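Local coordinates for mandelate racemase/muconate lactonizing protein (Thermobispora bispora, PDB 3VC5), which probably catalyses the magnesium-dependent dehydration of D-glucarate to 5-dehydro-4-deoxy-D-glucarate, as expected of an enolase-superfamily glucarate dehydratase, at residues A[194-199]-A[225-230]; A[308-313]-A[322-327]; A[335-340]-A[352-357]. All coordinates share one frame; numbering follows the deposited sequence.

Contact 1: A[194-199]-A[225-230]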
loop_
_atom_site.group_PDB
_atom_site.type_symbol
_atom_site.label_atom_id
_atom_site.label_comp_id
_atom_site.label_asym_id
_atom_site.label_seq_id
_atom_site.Cartn_x
_atom_site.Cartn_y
_atom_site.Cartn_z
ATOM N N ALA A 194 -15.621 23.913 29.387
ATOM C CA ALA A 194 -16.248 23.023 30.371
ATOM C C ALA A 194 -16.456 21.629 29.768
ATOM O O ALA A 194 -16.246 20.609 30.444
ATOM C CB ALA A 194 -17.566 23.591 30.867
ATOM N N GLN A 195 -16.878 21.599 28.499
ATOM C CA GLN A 195 -17.084 20.338 27.796
ATOM C C GLN A 195 -15.766 19.554 27.696
ATOM O O GLN A 195 -15.731 18.330 27.904
ATOM C CB GLN A 195 -17.657 20.606 26.402
ATOM C CG GLN A 195 -18.071 19.352 25.617
ATOM C CD GLN A 195 -18.480 19.742 24.220
ATOM O OE1 GLN A 195 -19.545 20.344 24.010
ATOM N NE2 GLN A 195 -17.623 19.469 23.272
ATOM N N ALA A 196 -14.689 20.255 27.350
ATOM C CA ALA A 196 -13.351 19.674 27.345
ATOM C C ALA A 196 -12.986 19.038 28.708
ATOM O O ALA A 196 -12.458 17.919 28.756
ATOM C CB ALA A 196 -12.318 20.729 26.970
ATOM N N ARG A 197 -13.221 19.768 29.800
ATOM C CA ARG A 197 -12.915 19.244 31.141
ATOM C C ARG A 197 -13.674 17.948 31.384
ATOM O O ARG A 197 -13.136 16.991 31.951
ATOM C CB ARG A 197 -13.277 20.257 32.225
ATOM C CG ARG A 197 -12.372 21.472 32.264
ATOM C CD ARG A 197 -12.559 22.244 33.560
ATOM N NE ARG A 197 -12.072 23.611 33.399
ATOM C CZ ARG A 197 -10.784 23.946 33.399
ATOM N NH1 ARG A 197 -9.856 23.003 33.547
ATOM N NH2 ARG A 197 -10.421 25.215 33.242
ATOM N N LEU A 198 -14.934 17.937 30.967
ATOM C CA LEU A 198 -15.785 16.773 31.136
ATOM C C LEU A 198 -15.221 15.568 30.346
ATOM O O LEU A 198 -14.964 14.511 30.928
ATOM C CB LEU A 198 -17.217 17.116 30.712
ATOM C CG LEU A 198 -18.375 16.142 30.956
ATOM C CD1 LEU A 198 -19.716 16.801 30.669
ATOM C CD2 LEU A 198 -18.219 14.901 30.123
ATOM N N LEU A 199 -14.996 15.734 29.039
ATOM C CA LEU A 199 -14.514 14.621 28.219
ATOM C C LEU A 199 -13.112 14.173 28.619
ATOM O O LEU A 199 -12.827 12.976 28.645
ATOM C CB LEU A 199 -14.517 14.995 26.724
ATOM C CG LEU A 199 -15.788 14.688 25.914
ATOM C CD1 LEU A 199 -17.037 15.174 26.587
ATOM C CD2 LEU A 199 -15.680 15.231 24.475
ATOM N N GLN A 225 -8.362 29.675 21.797
ATOM C CA GLN A 225 -7.444 30.295 22.735
ATOM C C GLN A 225 -7.748 29.938 24.185
ATOM O O GLN A 225 -6.838 29.749 25.000
ATOM C CB GLN A 225 -7.462 31.810 22.545
ATOM C CG GLN A 225 -6.590 32.267 21.412
ATOM C CD GLN A 225 -5.114 32.192 21.780
ATOM O OE1 GLN A 225 -4.244 32.401 20.936
ATOM N NE2 GLN A 225 -4.829 31.890 23.051
ATOM N N ALA A 226 -9.029 29.864 24.510
ATOM C CA ALA A 226 -9.440 29.476 25.853
ATOM C C ALA A 226 -9.034 28.042 26.162
ATOM O O ALA A 226 -8.710 27.715 27.317
ATOM C CB ALA A 226 -10.950 29.643 26.013
ATOM N N LEU A 227 -9.102 27.174 25.149
ATOM C CA LEU A 227 -8.680 25.791 25.312
ATOM C C LEU A 227 -7.171 25.722 25.541
ATOM O O LEU A 227 -6.699 24.970 26.406
ATOM C CB LEU A 227 -9.103 24.925 24.107
ATOM C CG LEU A 227 -10.610 24.679 23.955
ATOM C CD1 LEU A 227 -10.968 24.161 22.568
ATOM C CD2 LEU A 227 -11.106 23.709 25.057
ATOM N N ARG A 228 -6.419 26.511 24.804
ATOM C CA ARG A 228 -4.979 26.577 24.980
ATOM C C ARG A 228 -4.583 27.019 26.379
ATOM O O ARG A 228 -3.655 26.514 26.932
ATOM C CB ARG A 228 -4.356 27.509 23.963
ATOM C CG ARG A 228 -2.899 27.741 24.133
ATOM C CD ARG A 228 -2.162 26.488 24.412
ATOM N NE ARG A 228 -1.809 25.781 23.188
ATOM C CZ ARG A 228 -2.084 24.503 22.960
ATOM N NH1 ARG A 228 -2.727 23.773 23.859
ATOM N NH2 ARG A 228 -1.715 23.960 21.829
ATOM N N ASP A 229 -5.312 27.957 26.926
ATOM C CA ASP A 229 -4.983 28.459 28.261
ATOM C C ASP A 229 -5.376 27.461 29.334
ATOM O O ASP A 229 -4.682 27.328 30.330
ATOM C CB ASP A 229 -5.690 29.777 28.537
ATOM C CG ASP A 229 -5.232 30.887 27.618
ATOM O OD1 ASP A 229 -4.112 30.804 27.051
ATOM O OD2 ASP A 229 -6.004 31.847 27.470
ATOM N N ALA A 230 -6.487 26.757 29.122
ATOM C CA ALA A 230 -6.984 25.801 30.105
ATOM C C ALA A 230 -6.217 24.482 30.059
ATOM O O ALA A 230 -6.089 23.809 31.081
ATOM C CB ALA A 230 -8.464 25.557 29.896
HETATM O O HOH W 1 -7.453 24.299 33.389
#

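Contact 2: A[308-313]-A[322-327]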
loop_
_atom_site.group_PDB
_atom_site.type_symbol
_atom_site.label_atom_id
_atom_site.label_comp_id
_atom_site.label_asym_id
_atom_site.label_seq_id
_atom_site.Cartn_x
_atom_site.Cartn_y
_atom_site.Cartn_z
ATOM N N LEU A 308 -3.567 14.335 5.860
ATOM C CA LEU A 308 -4.785 13.678 5.369
ATOM C C LEU A 308 -5.439 12.942 6.554
ATOM O O LEU A 308 -4.753 12.180 7.246
ATOM C CB LEU A 308 -4.463 12.633 4.287
ATOM C CG LEU A 308 -5.678 11.872 3.759
ATOM C CD1 LEU A 308 -6.672 12.856 3.100
ATOM C CD2 LEU A 308 -5.219 10.789 2.768
ATOM N N LEU A 309 -6.739 13.145 6.772
ATOM C CA LEU A 309 -7.480 12.299 7.725
ATOM C C LEU A 309 -7.962 11.117 6.893
ATOM O O LEU A 309 -8.836 11.262 6.038
ATOM C CB LEU A 309 -8.682 13.042 8.328
ATOM C CG LEU A 309 -8.374 13.940 9.540
ATOM C CD1 LEU A 309 -7.542 15.183 9.158
ATOM C CD2 LEU A 309 -9.660 14.359 10.232
ATOM N N ILE A 310 -7.351 9.963 7.103
ATOM C CA ILE A 310 -7.786 8.736 6.442
ATOM C C ILE A 310 -9.081 8.265 7.141
ATOM O O ILE A 310 -9.397 8.674 8.277
ATOM C CB ILE A 310 -6.672 7.673 6.569
ATOM C CG1 ILE A 310 -6.831 6.551 5.545
ATOM C CG2 ILE A 310 -6.647 7.056 7.970
ATOM C CD1 ILE A 310 -6.637 7.052 4.109
ATOM N N ASP A 311 -9.829 7.397 6.473
ATOM C CA ASP A 311 -11.067 6.882 7.053
ATOM C C ASP A 311 -11.419 5.625 6.288
ATOM O O ASP A 311 -11.761 5.707 5.093
ATOM C CB ASP A 311 -12.200 7.927 7.000
ATOM C CG ASP A 311 -13.486 7.427 7.639
ATOM O OD1 ASP A 311 -13.705 6.174 7.639
ATOM O OD2 ASP A 311 -14.326 8.268 8.050
ATOM N N HIS A 312 -11.248 4.472 6.923
ATOM C CA HIS A 312 -11.441 3.200 6.202
ATOM C C HIS A 312 -12.857 3.040 5.707
ATOM O O HIS A 312 -13.107 2.209 4.805
ATOM C CB HIS A 312 -11.025 2.001 7.055
ATOM C CG HIS A 312 -12.017 1.612 8.117
ATOM N ND1 HIS A 312 -11.929 2.071 9.412
ATOM C CD2 HIS A 312 -13.103 0.789 8.077
ATOM C CE1 HIS A 312 -12.916 1.558 10.129
ATOM N NE2 HIS A 312 -13.616 0.734 9.357
ATOM N N HIS A 313 -13.807 3.794 6.290
ATOM C CA HIS A 313 -15.212 3.625 5.889
ATOM C C HIS A 313 -15.483 4.164 4.495
ATOM O O HIS A 313 -16.487 3.800 3.881
ATOM C CB HIS A 313 -16.169 4.308 6.880
ATOM C CG HIS A 313 -16.038 3.810 8.289
ATOM N ND1 HIS A 313 -15.187 4.398 9.189
ATOM C CD2 HIS A 313 -16.692 2.828 8.964
ATOM C CE1 HIS A 313 -15.297 3.774 10.367
ATOM N NE2 HIS A 313 -16.188 2.801 10.240
ATOM N N ALA A 322 -4.258 1.285 4.633
ATOM C CA ALA A 322 -2.818 1.123 4.880
ATOM C C ALA A 322 -1.980 1.484 3.641
ATOM O O ALA A 322 -0.925 2.116 3.768
ATOM C CB ALA A 322 -2.490 -0.320 5.374
ATOM N N HIS A 323 -2.433 1.065 2.459
ATOM C CA HIS A 323 -1.723 1.410 1.196
ATOM C C HIS A 323 -1.677 2.915 1.015
ATOM O O HIS A 323 -0.638 3.479 0.622
ATOM C CB HIS A 323 -2.394 0.768 -0.007
ATOM C CG HIS A 323 -2.118 -0.697 -0.145
ATOM N ND1 HIS A 323 -1.821 -1.278 -1.355
ATOM C CD2 HIS A 323 -2.091 -1.695 0.775
ATOM C CE1 HIS A 323 -1.631 -2.579 -1.186
ATOM N NE2 HIS A 323 -1.777 -2.855 0.105
ATOM N N ILE A 324 -2.809 3.572 1.232
ATOM C CA ILE A 324 -2.846 5.048 1.154
ATOM C C ILE A 324 -1.934 5.720 2.167
ATOM O O ILE A 324 -1.315 6.749 1.867
ATOM C CB ILE A 324 -4.292 5.581 1.164
ATOM C CG1 ILE A 324 -5.074 4.997 -0.017
ATOM C CG2 ILE A 324 -4.324 7.125 1.201
ATOM C CD1 ILE A 324 -4.510 5.329 -1.395
ATOM N N ALA A 325 -1.844 5.168 3.379
ATOM C CA ALA A 325 -0.928 5.720 4.356
ATOM C C ALA A 325 0.508 5.684 3.806
ATOM O O ALA A 325 1.268 6.656 3.965
ATOM C CB ALA A 325 -1.016 4.949 5.709
ATOM N N THR A 326 0.908 4.580 3.186
ATOM C CA THR A 326 2.267 4.485 2.610
ATOM C C THR A 326 2.456 5.564 1.534
ATOM O O THR A 326 3.526 6.222 1.448
ATOM C CB THR A 326 2.492 3.067 1.965
ATOM O OG1 THR A 326 2.513 2.110 3.019
ATOM C CG2 THR A 326 3.826 3.003 1.154
ATOM N N LEU A 327 1.403 5.768 0.745
ATOM C CA LEU A 327 1.482 6.717 -0.369
ATOM C C LEU A 327 1.680 8.113 0.228
ATOM O O LEU A 327 2.600 8.847 -0.151
ATOM C CB LEU A 327 0.208 6.659 -1.208
ATOM C CG LEU A 327 0.080 7.586 -2.414
ATOM C CD1 LEU A 327 -0.985 7.015 -3.338
ATOM C CD2 LEU A 327 -0.250 9.047 -1.977
#

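Contact 3: A[335-340]-A[352-357]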
loop_
_atom_site.group_PDB
_atom_site.type_symbol
_atom_site.label_atom_id
_atom_site.label_comp_id
_atom_site.label_asym_id
_atom_site.label_seq_id
_atom_site.Cartn_x
_atom_site.Cartn_y
_atom_site.Cartn_z
ATOM N N LEU A 335 -0.585 11.551 8.437
ATOM C CA LEU A 335 -1.914 10.970 8.576
ATOM C C LEU A 335 -2.531 11.166 9.920
ATOM O O LEU A 335 -1.867 10.987 10.965
ATOM C CB LEU A 335 -1.903 9.472 8.282
ATOM C CG LEU A 335 -2.686 9.029 7.025
ATOM C CD1 LEU A 335 -2.097 9.561 5.768
ATOM C CD2 LEU A 335 -2.779 7.505 6.938
ATOM N N SER A 336 -3.810 11.527 9.882
ATOM C CA SER A 336 -4.660 11.457 11.051
ATOM C C SER A 336 -5.846 10.566 10.655
ATOM O O SER A 336 -5.757 9.824 9.665
ATOM C CB SER A 336 -5.119 12.868 11.441
ATOM O OG SER A 336 -5.890 12.854 12.627
ATOM N N MET A 337 -6.951 10.623 11.399
ATOM C CA MET A 337 -8.085 9.765 11.055
ATOM C C MET A 337 -9.376 10.496 11.351
ATOM O O MET A 337 -9.562 11.000 12.450
ATOM C CB MET A 337 -8.050 8.466 11.883
ATOM C CG MET A 337 -9.078 7.414 11.428
ATOM S SD MET A 337 -8.990 5.834 12.311
ATOM C CE MET A 337 -7.381 5.229 11.768
ATOM N N HIS A 338 -10.270 10.518 10.369
ATOM C CA HIS A 338 -11.592 11.118 10.462
ATOM C C HIS A 338 -12.573 10.104 11.067
ATOM O O HIS A 338 -12.478 8.874 10.818
ATOM C CB HIS A 338 -12.045 11.555 9.051
ATOM C CG HIS A 338 -13.519 11.827 8.930
ATOM N ND1 HIS A 338 -14.444 10.852 8.572
ATOM C CD2 HIS A 338 -14.227 12.973 9.115
ATOM C CE1 HIS A 338 -15.658 11.394 8.541
ATOM N NE2 HIS A 338 -15.552 12.680 8.881
ATOM N N SER A 339 -13.556 10.643 11.785
ATOM C CA SER A 339 -14.597 9.851 12.421
ATOM C C SER A 339 -15.996 10.329 11.957
ATOM O O SER A 339 -16.187 11.530 11.683
ATOM C CB SER A 339 -14.447 9.954 13.953
ATOM O OG SER A 339 -15.536 9.334 14.601
ATOM N N ASN A 340 -16.965 9.405 11.890
ATOM C CA ASN A 340 -18.394 9.752 11.933
ATOM C C ASN A 340 -18.999 9.001 13.138
ATOM O O ASN A 340 -18.402 8.000 13.615
ATOM C CB ASN A 340 -19.142 9.301 10.684
ATOM C CG ASN A 340 -18.942 10.217 9.500
ATOM O OD1 ASN A 340 -18.353 9.803 8.506
ATOM N ND2 ASN A 340 -19.444 11.448 9.579
ATOM N N HIS A 352 -7.193 -1.171 15.288
ATOM C CA HIS A 352 -6.239 -2.093 14.678
ATOM C C HIS A 352 -5.516 -1.424 13.516
ATOM O O HIS A 352 -4.297 -1.604 13.355
ATOM C CB HIS A 352 -6.936 -3.393 14.178
ATOM C CG HIS A 352 -7.296 -4.329 15.282
ATOM N ND1 HIS A 352 -6.423 -5.290 15.748
ATOM C CD2 HIS A 352 -8.446 -4.480 15.991
ATOM C CE1 HIS A 352 -7.011 -5.973 16.720
ATOM N NE2 HIS A 352 -8.235 -5.503 16.887
ATOM N N LEU A 353 -6.259 -0.673 12.700
ATOM C CA LEU A 353 -5.627 -0.002 11.555
ATOM C C LEU A 353 -4.563 0.987 12.058
ATOM O O LEU A 353 -3.395 0.971 11.615
ATOM C CB LEU A 353 -6.682 0.734 10.716
ATOM C CG LEU A 353 -6.148 1.680 9.618
ATOM C CD1 LEU A 353 -5.318 0.918 8.556
ATOM C CD2 LEU A 353 -7.323 2.415 8.980
ATOM N N ALA A 354 -4.951 1.873 12.975
ATOM C CA ALA A 354 -3.976 2.863 13.471
ATOM C C ALA A 354 -2.793 2.197 14.198
ATOM O O ALA A 354 -1.650 2.653 14.067
ATOM C CB ALA A 354 -4.652 3.882 14.387
ATOM N N ALA A 355 -3.057 1.150 14.989
ATOM C CA ALA A 355 -1.977 0.508 15.745
ATOM C C ALA A 355 -0.906 -0.104 14.843
ATOM O O ALA A 355 0.273 -0.165 15.219
ATOM C CB ALA A 355 -2.548 -0.585 16.707
ATOM N N ALA A 356 -1.326 -0.583 13.674
ATOM C CA ALA A 356 -0.460 -1.373 12.796
ATOM C C ALA A 356 0.036 -0.562 11.613
ATOM O O ALA A 356 0.626 -1.139 10.696
ATOM C CB ALA A 356 -1.203 -2.646 12.275
ATOM N N THR A 357 -0.172 0.760 11.621
ATOM C CA THR A 357 0.215 1.552 10.453
ATOM C C THR A 357 1.207 2.588 10.940
ATOM O O THR A 357 0.841 3.556 11.618
ATOM C CB THR A 357 -1.033 2.211 9.749
ATOM O OG1 THR A 357 -1.943 1.167 9.372
ATOM C CG2 THR A 357 -0.610 3.042 8.495
#

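Contact 1: A[194-199]-A[225-230]
Ala-196 and Leu-227 mark the closest backbone approach, 8.0 Å between their CA atoms, where helix 189-203 runs beside the last turns of helix 217-230. The pair meets methyl to methyl: CB of Ala-196 points at the neighbouring helix, and Leu-227 reaches it with one branch, CD2, at 3.7 Å. Because CG of Leu-227 lies beside its backbone N and anti to the carbonyl carbon (chi1 -69°), a side chain whose root runs past the other helix still brings its end across. Beneath this pair, Leu-168 of strand 161-169 packs on both residues, so the two helices share a footing on the barrel strand.

Nearer the surface the contact becomes polar. Arg-197 extends from CG to NE and carries its guanidinium over the end of helix 217-230, where NH2 comes to 3.9 Å from CB of Ala-230, meeting it obliquely. A water lying in plane at the guanidinium edge accepts from Arg-197 NH1 at 2.7 Å and donates to Ala-230 O at 2.7 Å. A buried methyl contact is thus paired with a solvent-borne bridge, through which the arginine probably eases the negative end of the helix dipole without binding the carbonyl directly.

Contact 2: A[308-313]-A[322-327]
Ile-324, on helix 318-330, offers its CG2 methyl to two side chains of strand 307-310 at once. The principle is alternation: Leu-308 and Ile-310, two places apart on the strand, both turn toward the helix, and one branched residue serves both. Ile-310 comes closer, its CD1 lying 3.7 Å from Ile-324 CG2 and 4.0 Å from Ile-324 CB; Leu-308 adds its CD2 at 4.1 Å from the same CG2. With CG2 of Ile-324 anti to the backbone N and CG1 anti to the carbonyl carbon (chi1 -59°), the short branch faces the strand while the ethyl arm leads away from it. Trp-315, from the intervening helix, touches all three side chains.

Past this cluster and the strand end, the chain turns polar. Asp-311 occupies an N-cap position, its OD1 accepting from His-313 N at 2.7 Å on the anti side and from His-313 ND1 at 2.8 Å on the syn side. OD2 is hydrogen-bonded to ND1 of His-338, the predicted proton acceptor. Between the two segments the contacts are hydrocarbon, with no hydrogen bond across, while the carboxylate, gripped through both oxygens, probably helps to orient the His-338 imidazole.

Contact 3: A[335-340]-A[352-357]
Met-337 meets segment 352-357 through its terminal methyl, which touches two residues of the helix together. CE lies 4.0 Å from CD2 of Leu-353 and 4.0 Å from CB of Ala-354. The side chain leaves the strand fully extended, CG anti to the backbone N (chi1 -171°) and SD anti to CA, and spans the gap in a straight reach; only at the last torsion does it bend (chi3 -66°), turning the methyl out of line. Leu-353 arrives from a different direction. Its own CG is anti to the backbone N and beside the carbonyl carbon, and the leucine and methionine side chains meet at a slant, with the CD2 branch against the methionine methyl. Ala-354 places its small side chain at the nearest backbone pair: its CA and that of Met-337 are 8.4 Å apart.

The general case illustrated is the beta-alpha unit of the enolase-superfamily barrel, a modified TIM barrel in which each helix packs on the outside of the strand preceding it. Strand 334-337 and helix 344-355 form such a unit, and Ala-354 also touches Val-162 of strand 161-169.

Met-337, the last strand residue, points toward the helix. His-338, the next, lies just beyond the strand and carries its ring away from the packing layer, where its side chain touches Leu-309 and Asn-287. Past the helix end, Thr-357 OG1 donates to the carbonyl O of Leu-353 at 2.7 Å. The donor is tilted 30° from the carbonyl plane, and the approach is bent rather than straight along the C=O bond. That carbonyl also accepts a weak bond, 3.3 Å long, from the backbone N of Ala-356.

In the fold
Contacts 2 and 3 are neighbours, their centres 8 Å apart, whereas contact 1 lies elsewhere on the barrel, 30 and 24 Å from them between centres. Strands 307-310 and 334-337 pair side by side, with Leu-308 O 2.9 Å from Ser-336 N, and outside them Ala-325 CB packs at 3.3 Å on Leu-335 CD2. At the predicted proton acceptor His-338 the two contacts join, Asp-311 OD2 lying 2.6 Å from His-338 ND1. Contact 1 is farther off: the side chain of Leu-227 is about 10 Å from that of Lys-211, the other predicted proton acceptor, and about 11 Å from that of Asp-239, which binds magnesium, though no ion is bound to this chain.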